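Local structure of CDA peptide synthetase I (Streptomyces coelicolor, 5DU9) at residues V270-V275 with P362-M367; V288-P293 with L315-R320. The protein is a non-ribosomal peptide synthetase, modelled here as its condensation domain, an alpha/beta unit of two lobes. The protein carries 1 engineered substitution. All coordinates share one frame; numbering follows the deposited sequence.

Contact 1: residues V270-V275 with P362-M367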
loop_
_atom_site.group_PDB
_atom_site.type_symbol
_atom_site.label_atom_id
_atom_site.label_comp_id
_atom_site.label_asym_id
_atom_site.label_seq_id
_atom_site.Cartn_x
_atom_site.Cartn_y
_atom_site.Cartn_z
ATOM N N VAL A 270 -9.827 -2.901 -14.894
ATOM C CA VAL A 270 -9.255 -3.634 -16.019
ATOM C C VAL A 270 -8.057 -4.451 -15.538
ATOM O O VAL A 270 -7.877 -5.603 -15.928
ATOM C CB VAL A 270 -8.830 -2.682 -17.160
ATOM C CG1 VAL A 270 -8.109 -3.439 -18.278
ATOM C CG2 VAL A 270 -10.046 -1.949 -17.716
ATOM N N VAL A 271 -7.237 -3.858 -14.680
ATOM C CA VAL A 271 -6.082 -4.570 -14.142
ATOM C C VAL A 271 -6.517 -5.753 -13.276
ATOM O O VAL A 271 -5.974 -6.849 -13.399
ATOM C CB VAL A 271 -5.180 -3.618 -13.332
ATOM C CG1 VAL A 271 -4.066 -4.374 -12.619
ATOM C CG2 VAL A 271 -4.587 -2.566 -14.250
ATOM N N ILE A 272 -7.488 -5.531 -12.397
ATOM C CA ILE A 272 -7.990 -6.608 -11.554
ATOM C C ILE A 272 -8.534 -7.742 -12.426
ATOM O O ILE A 272 -8.246 -8.915 -12.181
ATOM C CB ILE A 272 -9.079 -6.095 -10.585
ATOM C CG1 ILE A 272 -8.448 -5.176 -9.543
ATOM C CG2 ILE A 272 -9.771 -7.249 -9.876
ATOM C CD1 ILE A 272 -9.450 -4.337 -8.761
ATOM N N ALA A 273 -9.309 -7.396 -13.448
ATOM C CA ALA A 273 -9.815 -8.400 -14.382
ATOM C C ALA A 273 -8.665 -9.142 -15.062
ATOM O O ALA A 273 -8.740 -10.351 -15.288
ATOM C CB ALA A 273 -10.718 -7.750 -15.422
ATOM N N GLY A 274 -7.597 -8.417 -15.378
ATOM C CA GLY A 274 -6.419 -9.014 -15.978
ATOM C C GLY A 274 -5.759 -10.038 -15.074
ATOM O O GLY A 274 -5.352 -11.103 -15.530
ATOM N N VAL A 275 -5.643 -9.718 -13.788
ATOM C CA VAL A 275 -5.098 -10.672 -12.831
ATOM C C VAL A 275 -6.014 -11.893 -12.733
ATOM O O VAL A 275 -5.544 -13.024 -12.739
ATOM C CB VAL A 275 -4.904 -10.040 -11.434
ATOM C CG1 VAL A 275 -4.392 -11.078 -10.444
ATOM C CG2 VAL A 275 -3.934 -8.876 -11.506
ATOM N N PRO A 362 -3.840 -13.381 -4.480
ATOM C CA PRO A 362 -2.841 -12.315 -4.577
ATOM C C PRO A 362 -3.475 -10.967 -4.285
ATOM O O PRO A 362 -4.595 -10.722 -4.720
ATOM C CB PRO A 362 -2.361 -12.403 -6.029
ATOM C CG PRO A 362 -3.436 -13.151 -6.750
ATOM C CD PRO A 362 -3.996 -14.110 -5.749
ATOM N N THR A 363 -2.790 -10.115 -3.535
ATOM C CA THR A 363 -3.288 -8.770 -3.305
ATOM C C THR A 363 -3.021 -7.935 -4.544
ATOM O O THR A 363 -1.880 -7.837 -4.990
ATOM C CB THR A 363 -2.633 -8.112 -2.079
ATOM O OG1 THR A 363 -2.925 -8.883 -0.906
ATOM C CG2 THR A 363 -3.156 -6.689 -1.888
ATOM N N VAL A 364 -4.079 -7.358 -5.107
ATOM C CA VAL A 364 -3.957 -6.487 -6.269
ATOM C C VAL A 364 -4.186 -5.053 -5.818
ATOM O O VAL A 364 -5.316 -4.642 -5.557
ATOM C CB VAL A 364 -4.953 -6.864 -7.377
ATOM C CG1 VAL A 364 -4.759 -5.964 -8.601
ATOM C CG2 VAL A 364 -4.779 -8.324 -7.755
ATOM N N ASN A 365 -3.088 -4.307 -5.735
ATOM C CA ASN A 365 -3.076 -2.961 -5.193
ATOM C C ASN A 365 -2.729 -1.954 -6.280
ATOM O O ASN A 365 -1.553 -1.672 -6.521
ATOM C CB ASN A 365 -2.069 -2.884 -4.039
ATOM C CG ASN A 365 -2.020 -1.521 -3.383
ATOM O OD1 ASN A 365 -2.835 -0.647 -3.667
ATOM N ND2 ASN A 365 -1.059 -1.341 -2.483
ATOM N N VAL A 366 -3.757 -1.439 -6.948
ATOM C CA VAL A 366 -3.586 -0.388 -7.936
ATOM C C VAL A 366 -3.663 0.915 -7.166
ATOM O O VAL A 366 -4.748 1.356 -6.785
ATOM C CB VAL A 366 -4.653 -0.446 -9.038
ATOM C CG1 VAL A 366 -4.377 0.619 -10.100
ATOM C CG2 VAL A 366 -4.694 -1.826 -9.672
ATOM N N MET A 367 -2.511 1.520 -6.907
ATOM C CA MET A 367 -2.480 2.695 -6.050
ATOM C C MET A 367 -3.181 3.862 -6.728
ATOM O O MET A 367 -3.087 4.035 -7.948
ATOM C CB MET A 367 -1.046 3.069 -5.681
ATOM C CG MET A 367 -0.408 2.086 -4.714
ATOM S SD MET A 367 1.096 2.710 -3.939
ATOM C CE MET A 367 0.418 3.894 -2.777
#
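The two methyls of V364 fill the hollow that V271, I272 and V275 leave on one side of helix 267-283. CG2 of V364 sits against both branches of V275, 3.9 Å from V275 CG1, while its other methyl, CG1, lies 3.9 Å from I272 CG1 and also reaches V275 CG2. The division of labour follows from chi1 of V364 (-178°), which sends CG1 opposite the backbone N and turns CG2 back beside it, toward P362. Next along the strand, V366 offers one methyl: its CG2 rests 3.9 Å from CG1 of V271 and almost as near CB of that residue. V271 CG1 thus lies between the two strand valines, closer to V366 than to V364. At the other end the ring of P362 brings CG to 4.3 Å from V275 CG1, a looser touch. Strand 363-366 runs roughly antiparallel to the helix segment, at 157°, and every second residue faces it; T363 and N365 are turned to strand 287-294 and the sheet neighbours, where T363 OG1 bonds to R312. This is a helix packed against one face of a beta-sheet strand in the condensation domain. No hydrogen bond crosses between the two segments, so aliphatic fit alone joins helix to strand here: the cohesion is that of a buried hydrocarbon layer, held by dispersion and exclusion of water.

Contact 2: residues V288-P293 with L315-R320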
loop_
_atom_site.group_PDB
_atom_site.type_symbol
_atom_site.label_atom_id
_atom_site.label_comp_id
_atom_site.label_asym_id
_atom_site.label_seq_id
_atom_site.Cartn_x
_atom_site.Cartn_y
_atom_site.Cartn_z
ATOM N N VAL A 288 -11.836 -17.868 -9.084
ATOM C CA VAL A 288 -10.578 -17.254 -8.697
ATOM C C VAL A 288 -10.825 -16.235 -7.597
ATOM O O VAL A 288 -11.867 -15.572 -7.561
ATOM C CB VAL A 288 -9.876 -16.585 -9.897
ATOM C CG1 VAL A 288 -9.523 -17.631 -10.948
ATOM C CG2 VAL A 288 -10.748 -15.498 -10.499
ATOM N N VAL A 289 -9.864 -16.136 -6.690
ATOM C CA VAL A 289 -9.900 -15.140 -5.631
ATOM C C VAL A 289 -8.704 -14.214 -5.767
ATOM O O VAL A 289 -7.574 -14.672 -5.948
ATOM C CB VAL A 289 -9.890 -15.793 -4.238
ATOM C CG1 VAL A 289 -9.957 -14.738 -3.144
ATOM C CG2 VAL A 289 -11.050 -16.766 -4.107
ATOM N N VAL A 290 -8.970 -12.915 -5.715
ATOM C CA VAL A 290 -7.917 -11.936 -5.519
ATOM C C VAL A 290 -8.301 -11.108 -4.308
ATOM O O VAL A 290 -9.474 -11.030 -3.951
ATOM C CB VAL A 290 -7.710 -11.040 -6.752
ATOM C CG1 VAL A 290 -7.318 -11.894 -7.957
ATOM C CG2 VAL A 290 -8.948 -10.228 -7.053
ATOM N N SER A 291 -7.307 -10.512 -3.663
ATOM C CA SER A 291 -7.555 -9.656 -2.512
ATOM C C SER A 291 -7.352 -8.208 -2.908
ATOM O O SER A 291 -6.398 -7.872 -3.613
ATOM C CB SER A 291 -6.638 -10.033 -1.344
ATOM O OG SER A 291 -6.876 -11.367 -0.907
ATOM N N VAL A 292 -8.264 -7.356 -2.452
ATOM C CA VAL A 292 -8.281 -5.960 -2.834
ATOM C C VAL A 292 -8.181 -5.074 -1.593
ATOM O O VAL A 292 -8.961 -5.229 -0.659
ATOM C CB VAL A 292 -9.572 -5.624 -3.617
ATOM C CG1 VAL A 292 -9.602 -4.161 -4.009
ATOM C CG2 VAL A 292 -9.680 -6.510 -4.851
ATOM N N PRO A 293 -7.208 -4.152 -1.568
ATOM C CA PRO A 293 -7.206 -3.180 -0.471
ATOM C C PRO A 293 -8.209 -2.047 -0.682
ATOM O O PRO A 293 -8.444 -1.626 -1.815
ATOM C CB PRO A 293 -5.769 -2.640 -0.473
ATOM C CG PRO A 293 -5.207 -2.958 -1.818
ATOM C CD PRO A 293 -6.122 -3.909 -2.534
ATOM N N LEU A 315 -12.050 -10.703 -3.248
ATOM C CA LEU A 315 -12.885 -10.539 -4.423
ATOM C C LEU A 315 -12.978 -11.877 -5.133
ATOM O O LEU A 315 -11.995 -12.370 -5.691
ATOM C CB LEU A 315 -12.304 -9.464 -5.343
ATOM C CG LEU A 315 -13.206 -8.940 -6.458
ATOM C CD1 LEU A 315 -14.326 -8.085 -5.888
ATOM C CD2 LEU A 315 -12.383 -8.150 -7.452
ATOM N N ARG A 316 -14.158 -12.482 -5.085
ATOM C CA ARG A 316 -14.364 -13.786 -5.679
ATOM C C ARG A 316 -14.998 -13.640 -7.048
ATOM O O ARG A 316 -16.019 -12.964 -7.203
ATOM C CB ARG A 316 -15.230 -14.646 -4.778
ATOM C CG ARG A 316 -15.200 -16.086 -5.162
ATOM C CD ARG A 316 -15.836 -16.923 -4.088
ATOM N NE ARG A 316 -15.451 -18.315 -4.214
ATOM C CZ ARG A 316 -15.770 -19.251 -3.334
ATOM N NH1 ARG A 316 -16.486 -18.938 -2.259
ATOM N NH2 ARG A 316 -15.369 -20.497 -3.532
ATOM N N LEU A 317 -14.378 -14.283 -8.031
ATOM C CA LEU A 317 -14.722 -14.102 -9.435
ATOM C C LEU A 317 -14.834 -15.455 -10.118
ATOM O O LEU A 317 -13.921 -16.272 -10.025
ATOM C CB LEU A 317 -13.659 -13.254 -10.141
ATOM C CG LEU A 317 -13.271 -11.956 -9.431
ATOM C CD1 LEU A 317 -11.935 -11.427 -9.920
ATOM C CD2 LEU A 317 -14.360 -10.920 -9.628
ATOM N N ALA A 318 -15.953 -15.690 -10.796
ATOM C CA ALA A 318 -16.106 -16.880 -11.614
ATOM C C ALA A 318 -15.783 -16.531 -13.058
ATOM O O ALA A 318 -16.344 -15.588 -13.609
ATOM C CB ALA A 318 -17.515 -17.443 -11.497
ATOM N N VAL A 319 -14.855 -17.276 -13.652
ATOM C CA VAL A 319 -14.510 -17.110 -15.057
ATOM C C VAL A 319 -14.933 -18.376 -15.788
ATOM O O VAL A 319 -14.281 -19.418 -15.697
ATOM C CB VAL A 319 -13.005 -16.835 -15.262
ATOM C CG1 VAL A 319 -12.702 -16.589 -16.728
ATOM C CG2 VAL A 319 -12.564 -15.640 -14.429
ATOM N N ARG A 320 -16.051 -18.280 -16.497
ATOM C CA ARG A 320 -16.645 -19.432 -17.151
ATOM C C ARG A 320 -16.073 -19.616 -18.549
ATOM O O ARG A 320 -15.526 -18.676 -19.126
ATOM C CB ARG A 320 -18.167 -19.277 -17.212
ATOM C CG ARG A 320 -18.859 -19.492 -15.873
ATOM C CD ARG A 320 -20.334 -19.130 -15.946
ATOM N NE ARG A 320 -21.063 -19.512 -14.738
ATOM C CZ ARG A 320 -21.161 -18.762 -13.644
ATOM N NH1 ARG A 320 -20.571 -17.577 -13.579
ATOM N NH2 ARG A 320 -21.852 -19.207 -12.602
#
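V288 and L317 grip each other through both backbone groups: V288 N donates to L317 O at 2.8 Å, and L317 N returns the bond to V288 O at 2.9 Å. Two residues on, V290 and L315 form the second hydrogen-bonded pair, whose members are less alike. L315 N meets V290 O at 2.7 Å, with the carbonyl pointing almost straight at it (176°), whereas V290 N reaches L315 O at 3.1 Å from a position tilted 19° out of the carbonyl plane. Between these pairs V289 faces R316 in a non-hydrogen-bonded pair, and the CA of V289 makes a CH···O contact with L315 O.

On one face of the ribbon V288, V290, L315 and L317 form an aliphatic patch. V288 CG2 lies 3.7 Å from L317 CB; it is held between its own backbone N and carbonyl carbon (the other methyl being opposite the carbonyl carbon, chi1 -63°), which brings it over the partner strand. V290 and L315 point the same way, side by side, with V290 CG2 3.8 Å from L315 CB, and V292 CG2 approaches that same CB at 4.0 Å from two residues farther along the strand.

Farther out, this face is covered by two helices: helix 325-341 packs on L315 through A335, M336 and L339, and helix 267-283 meets V290 through L279 and L317 through A276. The opposite face, partly exposed, carries V289 and R316, whose extended chain ends in a salt bridge from NH2 to D223. Four backbone bonds and alternating pair types are those of an antiparallel two-stranded ribbon, here backed by two helices and joined on its other edge to strand 363-366 through S291, part of the condensation domain's alpha/beta fold.

From the N terminus, helix segment 270-275 comes first and strand segment 288-293 soon after, helix 267-283 leading into strand 287-294. Contact 2 then closes a short loop of 21 intervening residues at 315-320, and the chain passes through helices 325-341 and 347-354 before 362-367 returns to helix 267-283 and closes contact 1. Contact 2 is therefore wholly enclosed by the longer loop of contact 1. Their centres lie 10 Å apart, and they meet directly at S291: its O is 2.8 Å from V364 N, and its N is 2.9 Å from P362 O, both probable hydrogen bonds. Together they join helix 267-283, the two-stranded ribbon and strand 363-366, which links the ribbon to its own four-stranded sheet.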